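PDB 3LHL: putative agmatinase from Clostridium difficile, which probably hydrolyses agmatine to putrescine and urea, as expected of an agmatinase-type member of the manganese-dependent arginase family. Local coordinates for residues A[83-86]-A[90-93]; A[121-126]-A[216-221]; A[168-173]-A[177-182]. All blocks are in the same frame, centred on the assembly; numbering follows the deposited sequence.

Contact 1 of 3, residues A[83-86]-A[90-93]; sequences KIVR and VPFM. With PO4 (phosphate ion), chain G.
Ile84 meets Pro91 where helix 70-86 runs out and the chain turns straight into strand 90-95 of the parallel sheet of the arginase fold. This is the second half of a beta-alpha-beta crossover that begins in strand 57-62 and passes over strand 10-15. The two side chains run obliquely to one another, and the CG2 methyl of Ile84 does most of the touching. Set anti to the backbone N by the chi1 of -63°, it lies 3.7 Å from Pro91 N and 3.9 Å from Pro91 CB. The other arm of Ile84 brings CD1 to 4.1 Å from Pro91 CB; both branches thus converge on that ring carbon, with CG2 also against the imide nitrogen. The next residue, Val85, reaches the ring more loosely, its CG2 4.2 Å from Pro91 CG. The contact is apolar and buried: Ile84 also rests on Ile11 and Phe13 of strand 10-15, while Val85 and Pro91 share Val108 of helix 101-111.

Arg86 takes no part in this packing and is exposed, its chain kinked at chi3 (62°) and Lys83 CA lying over one face of its guanidinium. There NH1 of Arg86 donates a distinctly bent hydrogen bond, N-H...O 141°, to O2 of a phosphate probably left from crystallisation, 2.8 Å away and near the guanidinium plane.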
loop_
_atom_site.group_PDB
_atom_site.type_symbol
_atom_site.label_atom_id
_atom_site.label_comp_id
_atom_site.label_asym_id
_atom_site.label_seq_id
_atom_site.Cartn_x
_atom_site.Cartn_y
_atom_site.Cartn_z
ATOM N N LYS A 83 0.303 -17.324 5.941
ATOM C CA LYS A 83 -0.195 -17.807 7.213
ATOM C C LYS A 83 -1.344 -16.930 7.718
ATOM O O LYS A 83 -2.336 -17.440 8.247
ATOM C CB LYS A 83 0.943 -17.859 8.230
ATOM C CG LYS A 83 2.027 -18.850 7.845
ATOM C CD LYS A 83 3.282 -18.666 8.677
ATOM C CE LYS A 83 4.410 -19.536 8.143
ATOM N NZ LYS A 83 5.708 -19.250 8.821
ATOM N N ILE A 84 -1.222 -15.617 7.541
ATOM C CA ILE A 84 -2.275 -14.706 7.985
ATOM C C ILE A 84 -3.545 -14.952 7.172
ATOM O O ILE A 84 -4.640 -15.065 7.726
ATOM C CB ILE A 84 -1.841 -13.229 7.831
ATOM C CG1 ILE A 84 -0.638 -12.947 8.743
ATOM C CG2 ILE A 84 -3.008 -12.299 8.177
ATOM C CD1 ILE A 84 0.013 -11.607 8.515
ATOM N N VAL A 85 -3.394 -15.047 5.856
ATOM C CA VAL A 85 -4.534 -15.293 4.986
ATOM C C VAL A 85 -5.152 -16.650 5.312
ATOM O O VAL A 85 -6.377 -16.791 5.373
ATOM C CB VAL A 85 -4.111 -15.291 3.500
ATOM C CG1 VAL A 85 -5.284 -15.734 2.621
ATOM C CG2 VAL A 85 -3.616 -13.901 3.098
ATOM N N ARG A 86 -4.291 -17.645 5.508
ATOM C CA ARG A 86 -4.725 -19.002 5.823
ATOM C C ARG A 86 -5.566 -19.030 7.092
ATOM O O ARG A 86 -6.514 -19.801 7.202
ATOM C CB ARG A 86 -3.510 -19.913 6.008
ATOM C CG ARG A 86 -3.839 -21.317 6.513
ATOM C CD ARG A 86 -2.617 -21.949 7.165
ATOM N NE ARG A 86 -2.197 -21.170 8.326
ATOM C CZ ARG A 86 -1.006 -21.262 8.907
ATOM N NH1 ARG A 86 -0.090 -22.102 8.442
ATOM N NH2 ARG A 86 -0.730 -20.502 9.954
ATOM N N VAL A 90 -6.829 -10.519 7.947
ATOM C CA VAL A 90 -6.375 -9.552 6.970
ATOM C C VAL A 90 -4.941 -9.119 7.226
ATOM O O VAL A 90 -4.605 -8.659 8.317
ATOM C CB VAL A 90 -7.281 -8.297 6.977
ATOM C CG1 VAL A 90 -6.761 -7.261 5.982
ATOM C CG2 VAL A 90 -8.704 -8.692 6.636
ATOM N N PRO A 91 -4.065 -9.297 6.228
ATOM C CA PRO A 91 -2.672 -8.893 6.398
ATOM C C PRO A 91 -2.541 -7.412 6.052
ATOM O O PRO A 91 -3.029 -6.968 5.013
ATOM C CB PRO A 91 -1.926 -9.787 5.407
ATOM C CG PRO A 91 -2.914 -9.925 4.284
ATOM C CD PRO A 91 -4.232 -10.130 5.021
ATOM N N PHE A 92 -1.916 -6.651 6.941
ATOM C CA PHE A 92 -1.696 -5.234 6.715
ATOM C C PHE A 92 -0.189 -5.027 6.833
ATOM O O PHE A 92 0.365 -4.993 7.929
ATOM C CB PHE A 92 -2.444 -4.402 7.756
ATOM C CG PHE A 92 -2.518 -2.938 7.428
ATOM C CD1 PHE A 92 -3.406 -2.112 8.103
ATOM C CD2 PHE A 92 -1.695 -2.379 6.456
ATOM C CE1 PHE A 92 -3.477 -0.748 7.820
ATOM C CE2 PHE A 92 -1.757 -1.011 6.163
ATOM C CZ PHE A 92 -2.650 -0.198 6.848
HETATM N N MSE A 93 0.462 -4.903 5.684
HETATM C CA MSE A 93 1.903 -4.738 5.614
HETATM C C MSE A 93 2.352 -3.276 5.524
HETATM O O MSE A 93 1.790 -2.476 4.766
HETATM C CB MSE A 93 2.423 -5.539 4.413
HETATM C CG MSE A 93 3.929 -5.560 4.227
HETATM SE SE MSE A 93 4.450 -6.821 2.819
HETATM C CE MSE A 93 3.474 -6.023 1.340
HETATM P P PO4 G . 1.277 -25.081 7.170
HETATM O O1 PO4 G . 2.132 -24.741 5.999
HETATM O O2 PO4 G . -0.067 -24.470 6.998
HETATM O O3 PO4 G . 1.141 -26.560 7.273
HETATM O O4 PO4 G . 1.908 -24.555 8.413
#

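Contact 2 of 3, residues A[121-126]-A[216-221]; sequences DAHTDL and TPEPGG. With MN (manganese (II) ion), chain C; MN (manganese (II) ion), chain B.
His123 presses the edge of its imidazole against Thr216, and this is the tight end of the contact. The carbonyl oxygen of Thr216 lies in the ring plane, 3.2 Å from His123 CE1, while the methyl of the same threonine comes to 3.5 Å between CG2 and His123 NE2. The two side chains cross at a slant. The ring is held by the atom next to CE1, His123 ND1, which binds a manganese ion at 2.4 Å, and Ala122 CB lies over one face near the rim.

Asp121 shapes the loop: its OD1 reaches the same manganese at 2.3 Å and also accepts from His123 N, an Asx turn whose N-H...O angle is 164°; the donor comes in from above the carboxylate plane. OD2 of Asp121 takes the second ion, at 2.2 Å, so one carboxylate spans the pair, and Asp125 OD2 joins it on that second ion.

Toward Glu218 the packing thins out. Ala122 CB and Glu218 CB meet at 3.9 Å, but the glutamate chain then bends at chi2 (66°) and its carboxylate makes no bond to the histidine. Beyond it Pro219 and Gly220 lie exposed and clear of the 121-126 loop, although their own loop is held by hydrogen bonds of Glu218 O to Arg159 and of Gly221 N to Asp207.

With His98, Asp202 and Asp204 supplying the remaining protein ligands, the two ions form the binuclear manganese cluster characteristic of the arginase family.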
loop_
_atom_site.group_PDB
_atom_site.type_symbol
_atom_site.label_atom_id
_atom_site.label_comp_id
_atom_site.label_asym_id
_atom_site.label_seq_id
_atom_site.Cartn_x
_atom_site.Cartn_y
_atom_site.Cartn_z
ATOM N N ASP A 121 -0.553 5.821 -6.233
ATOM C CA ASP A 121 0.863 6.006 -6.508
ATOM C C ASP A 121 1.091 7.256 -7.354
ATOM O O ASP A 121 0.172 7.750 -8.018
ATOM C CB ASP A 121 1.362 4.788 -7.298
ATOM C CG ASP A 121 2.826 4.456 -7.037
ATOM O OD1 ASP A 121 3.694 5.349 -7.180
ATOM O OD2 ASP A 121 3.096 3.283 -6.696
ATOM N N ALA A 122 2.322 7.754 -7.334
ATOM C CA ALA A 122 2.690 8.905 -8.144
ATOM C C ALA A 122 3.218 8.313 -9.447
ATOM O O ALA A 122 3.210 8.969 -10.496
ATOM C CB ALA A 122 3.772 9.701 -7.460
ATOM N N HIS A 123 3.653 7.054 -9.367
ATOM C CA HIS A 123 4.206 6.336 -10.512
ATOM C C HIS A 123 3.336 5.168 -10.968
ATOM O O HIS A 123 2.652 4.532 -10.157
ATOM C CB HIS A 123 5.609 5.822 -10.169
ATOM C CG HIS A 123 6.464 6.842 -9.489
ATOM N ND1 HIS A 123 6.462 7.020 -8.121
ATOM C CD2 HIS A 123 7.279 7.801 -9.992
ATOM C CE1 HIS A 123 7.236 8.046 -7.813
ATOM N NE2 HIS A 123 7.742 8.538 -8.931
ATOM N N THR A 124 3.381 4.883 -12.267
ATOM C CA THR A 124 2.607 3.795 -12.856
ATOM C C THR A 124 3.094 2.424 -12.386
ATOM O O THR A 124 2.288 1.532 -12.109
ATOM C CB THR A 124 2.684 3.813 -14.412
ATOM O OG1 THR A 124 3.992 3.404 -14.833
ATOM C CG2 THR A 124 2.393 5.213 -14.960
ATOM N N ASP A 125 4.412 2.262 -12.292
ATOM C CA ASP A 125 4.998 0.987 -11.885
ATOM C C ASP A 125 4.652 -0.102 -12.904
ATOM O O ASP A 125 4.625 -1.287 -12.580
ATOM C CB ASP A 125 4.490 0.574 -10.499
ATOM C CG ASP A 125 5.141 1.362 -9.383
ATOM O OD1 ASP A 125 6.106 2.103 -9.666
ATOM O OD2 ASP A 125 4.697 1.233 -8.223
ATOM N N LEU A 126 4.394 0.309 -14.143
ATOM C CA LEU A 126 4.032 -0.636 -15.184
ATOM C C LEU A 126 5.178 -1.101 -16.082
ATOM O O LEU A 126 4.998 -2.008 -16.892
ATOM C CB LEU A 126 2.908 -0.049 -16.040
ATOM C CG LEU A 126 1.510 -0.044 -15.412
ATOM C CD1 LEU A 126 0.512 0.591 -16.362
ATOM C CD2 LEU A 126 1.090 -1.476 -15.093
ATOM N N THR A 216 11.262 8.615 -4.481
ATOM C CA THR A 216 11.141 9.350 -5.737
ATOM C C THR A 216 10.022 10.380 -5.682
ATOM O O THR A 216 8.967 10.184 -6.277
ATOM C CB THR A 216 10.834 8.372 -6.883
ATOM O OG1 THR A 216 11.605 7.179 -6.694
ATOM C CG2 THR A 216 11.170 8.996 -8.245
ATOM N N PRO A 217 10.242 11.497 -4.972
ATOM C CA PRO A 217 9.246 12.565 -4.839
ATOM C C PRO A 217 8.790 13.098 -6.195
ATOM O O PRO A 217 9.608 13.332 -7.080
ATOM C CB PRO A 217 9.987 13.631 -4.035
ATOM C CG PRO A 217 10.994 12.853 -3.266
ATOM C CD PRO A 217 11.483 11.852 -4.266
ATOM N N GLU A 218 7.488 13.299 -6.348
ATOM C CA GLU A 218 6.942 13.807 -7.602
ATOM C C GLU A 218 5.998 14.985 -7.364
ATOM O O GLU A 218 4.932 14.830 -6.765
ATOM C CB GLU A 218 6.194 12.689 -8.332
ATOM C CG GLU A 218 5.669 13.071 -9.705
ATOM C CD GLU A 218 6.781 13.362 -10.704
ATOM O OE1 GLU A 218 7.823 12.669 -10.663
ATOM O OE2 GLU A 218 6.602 14.272 -11.540
ATOM N N PRO A 219 6.378 16.183 -7.837
ATOM C CA PRO A 219 5.531 17.368 -7.656
ATOM C C PRO A 219 4.171 17.186 -8.326
ATOM O O PRO A 219 4.047 16.434 -9.293
ATOM C CB PRO A 219 6.342 18.485 -8.320
ATOM C CG PRO A 219 7.765 18.003 -8.203
ATOM C CD PRO A 219 7.635 16.534 -8.520
ATOM N N GLY A 220 3.157 17.870 -7.810
ATOM C CA GLY A 220 1.832 17.774 -8.396
ATOM C C GLY A 220 0.882 16.742 -7.808
ATOM O O GLY A 220 -0.100 16.382 -8.452
ATOM N N GLY A 221 1.154 16.263 -6.597
ATOM C CA GLY A 221 0.268 15.287 -5.987
ATOM C C GLY A 221 -0.776 15.941 -5.095
ATOM O O GLY A 221 -0.843 17.170 -5.006
HETATM MN MN MN C . 5.804 5.593 -6.273
HETATM MN MN MN B . 5.056 2.459 -6.253
#

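Contact 3 of 3, residues A[168-173]-A[177-182]; sequences FATEEK and MEIGGI
Ala169 and Met177, a selenomethionine, make the closest approach here: the methyl CE of Met177 lies 3.9 Å from Ala169 CB, and Met177 CB stands 4.1 Å from that same alanine carbon. The alanine is therefore touched both by the root and by the end of the longer side chain. Met177 leaves its strand extended, then folds at chi3 (-74°), which turns CE toward Ala169 CB. Beside this pair, Thr170 CG2 meets Ile179 CD1 at 4.0 Å, the two side chains crossing at about a right angle near the surface. No hydrogen bond joins the two segments.

With chi1 at 57°, Thr170 OG1 is turned to bond Phe166 O one turn back in the helix, while CG2 is directed at Ile179. Phe166 itself packs on Met177 and Ile179, extending the apolar patch along helix 163-170. This is the closing half of a beta-alpha-beta unit, strand 153-158, helix 163-170, strand 176-179, whose last strand is the outermost on this side of the parallel sheet.

Strand 176-179 is held on its inner neighbour by backbone hydrogen bonds, Glu178 with Gln155 and, just past the strand, Gly180 with Ile158; Met177 lies on the side chains of Gln155 and Ile158, and on its other flank reaches Thr124 and Leu126 of the loop after strand 115-120. On the helix side the chain reverses through Lys173, which takes up positive phi (51°). Phe168 is tied to His174 through the backbone, their rings meeting, and it packs edge-to-face with Trp145.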
loop_
_atom_site.group_PDB
_atom_site.type_symbol
_atom_site.label_atom_id
_atom_site.label_comp_id
_atom_site.label_asym_id
_atom_site.label_seq_id
_atom_site.Cartn_x
_atom_site.Cartn_y
_atom_site.Cartn_z
ATOM N N PHE A 168 -0.016 1.677 -22.171
ATOM C CA PHE A 168 -0.384 0.344 -21.702
ATOM C C PHE A 168 -1.725 0.396 -20.986
ATOM O O PHE A 168 -2.561 -0.497 -21.142
ATOM C CB PHE A 168 0.689 -0.191 -20.743
ATOM C CG PHE A 168 0.541 -1.653 -20.408
ATOM C CD1 PHE A 168 0.891 -2.632 -21.333
ATOM C CD2 PHE A 168 0.053 -2.050 -19.167
ATOM C CE1 PHE A 168 0.759 -3.991 -21.029
ATOM C CE2 PHE A 168 -0.085 -3.405 -18.851
ATOM C CZ PHE A 168 0.269 -4.377 -19.785
ATOM N N ALA A 169 -1.933 1.455 -20.210
ATOM C CA ALA A 169 -3.173 1.611 -19.463
ATOM C C ALA A 169 -4.255 2.395 -20.199
ATOM O O ALA A 169 -5.397 1.946 -20.281
ATOM C CB ALA A 169 -2.887 2.272 -18.116
ATOM N N THR A 170 -3.896 3.560 -20.733
ATOM C CA THR A 170 -4.856 4.420 -21.420
ATOM C C THR A 170 -5.283 3.977 -22.816
ATOM O O THR A 170 -6.458 4.088 -23.171
ATOM C CB THR A 170 -4.329 5.866 -21.525
ATOM O OG1 THR A 170 -3.069 5.869 -22.205
ATOM C CG2 THR A 170 -4.157 6.471 -20.147
ATOM N N GLU A 171 -4.339 3.493 -23.612
ATOM C CA GLU A 171 -4.661 3.056 -24.964
ATOM C C GLU A 171 -4.964 1.573 -25.051
ATOM O O GLU A 171 -5.950 1.176 -25.673
ATOM C CB GLU A 171 -3.517 3.394 -25.917
ATOM C CG GLU A 171 -3.492 4.841 -26.354
ATOM C CD GLU A 171 -2.322 5.143 -27.267
ATOM O OE1 GLU A 171 -2.033 4.304 -28.149
ATOM O OE2 GLU A 171 -1.702 6.221 -27.107
ATOM N N GLU A 172 -4.112 0.759 -24.439
ATOM C CA GLU A 172 -4.291 -0.688 -24.452
ATOM C C GLU A 172 -5.285 -1.154 -23.386
ATOM O O GLU A 172 -5.669 -2.320 -23.358
ATOM C CB GLU A 172 -2.942 -1.379 -24.265
ATOM C CG GLU A 172 -1.941 -1.054 -25.363
ATOM C CD GLU A 172 -0.638 -1.821 -25.218
ATOM O OE1 GLU A 172 -0.685 -3.071 -25.168
ATOM O OE2 GLU A 172 0.433 -1.175 -25.157
ATOM N N LYS A 173 -5.683 -0.240 -22.505
ATOM C CA LYS A 173 -6.661 -0.530 -21.458
ATOM C C LYS A 173 -6.391 -1.771 -20.602
ATOM O O LYS A 173 -7.317 -2.487 -20.234
ATOM C CB LYS A 173 -8.055 -0.661 -22.084
ATOM C CG LYS A 173 -8.413 0.462 -23.042
ATOM C CD LYS A 173 -9.859 0.363 -23.501
ATOM C CE LYS A 173 -10.222 1.497 -24.458
ATOM N NZ LYS A 173 -11.669 1.470 -24.831
HETATM N N MSE A 177 -6.781 3.709 -15.025
HETATM C CA MSE A 177 -5.870 4.670 -14.432
HETATM C C MSE A 177 -6.378 6.096 -14.425
HETATM O O MSE A 177 -6.762 6.624 -15.464
HETATM C CB MSE A 177 -4.528 4.630 -15.167
HETATM C CG MSE A 177 -3.507 5.626 -14.646
HETATM SE SE MSE A 177 -1.862 5.613 -15.666
HETATM C CE MSE A 177 -1.120 3.940 -15.019
ATOM N N GLU A 178 -6.398 6.718 -13.252
ATOM C CA GLU A 178 -6.807 8.112 -13.185
ATOM C C GLU A 178 -5.497 8.876 -13.066
ATOM O O GLU A 178 -4.754 8.721 -12.091
ATOM C CB GLU A 178 -7.685 8.413 -11.971
ATOM C CG GLU A 178 -8.382 9.766 -12.114
ATOM C CD GLU A 178 -8.841 10.366 -10.798
ATOM O OE1 GLU A 178 -9.412 9.626 -9.970
ATOM O OE2 GLU A 178 -8.641 11.587 -10.603
ATOM N N ILE A 179 -5.209 9.694 -14.065
ATOM C CA ILE A 179 -3.970 10.452 -14.077
ATOM C C ILE A 179 -4.095 11.804 -13.396
ATOM O O ILE A 179 -5.091 12.506 -13.558
ATOM C CB ILE A 179 -3.478 10.646 -15.531
ATOM C CG1 ILE A 179 -3.214 9.273 -16.160
ATOM C CG2 ILE A 179 -2.221 11.523 -15.562
ATOM C CD1 ILE A 179 -2.972 9.319 -17.655
ATOM N N GLY A 180 -3.077 12.143 -12.611
ATOM C CA GLY A 180 -3.038 13.422 -11.924
ATOM C C GLY A 180 -4.068 13.699 -10.849
ATOM O O GLY A 180 -4.214 14.846 -10.427
ATOM N N GLY A 181 -4.781 12.674 -10.395
ATOM C CA GLY A 181 -5.779 12.896 -9.365
ATOM C C GLY A 181 -6.401 11.628 -8.814
ATOM O O GLY A 181 -6.067 10.523 -9.244
ATOM N N ILE A 182 -7.309 11.795 -7.857
ATOM C CA ILE A 182 -7.998 10.672 -7.224
ATOM C C ILE A 182 -9.506 10.935 -7.153
ATOM O O ILE A 182 -10.229 10.255 -6.425
ATOM C CB ILE A 182 -7.478 10.449 -5.789
ATOM C CG1 ILE A 182 -7.715 11.713 -4.960
ATOM C CG2 ILE A 182 -5.982 10.121 -5.813
ATOM C CD1 ILE A 182 -7.278 11.598 -3.533
#

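From the N terminus, contact 1 comes first: residues 83-86 and 90-93 close a short turn of three residues, tying the end of helix 70-86 to a strand within the parallel sheet. It is closed before contact 2 opens at 121-126. Contact 2 spans 89 residues to 216-221, joining the loop after strand 115-120 to the loop before helix 224-227. Nested within it is contact 3, whose segments are three residues apart and join helix 163-170 to edge strand 176-179. Contacts 2 and 3 touch: Thr124 CG2 lies 3.7 Å from Met177 CE, and Leu126 packs on Phe168. Contact 1 sits on the opposite side of the chain's centre, its centre about 27 Å from that of contact 2.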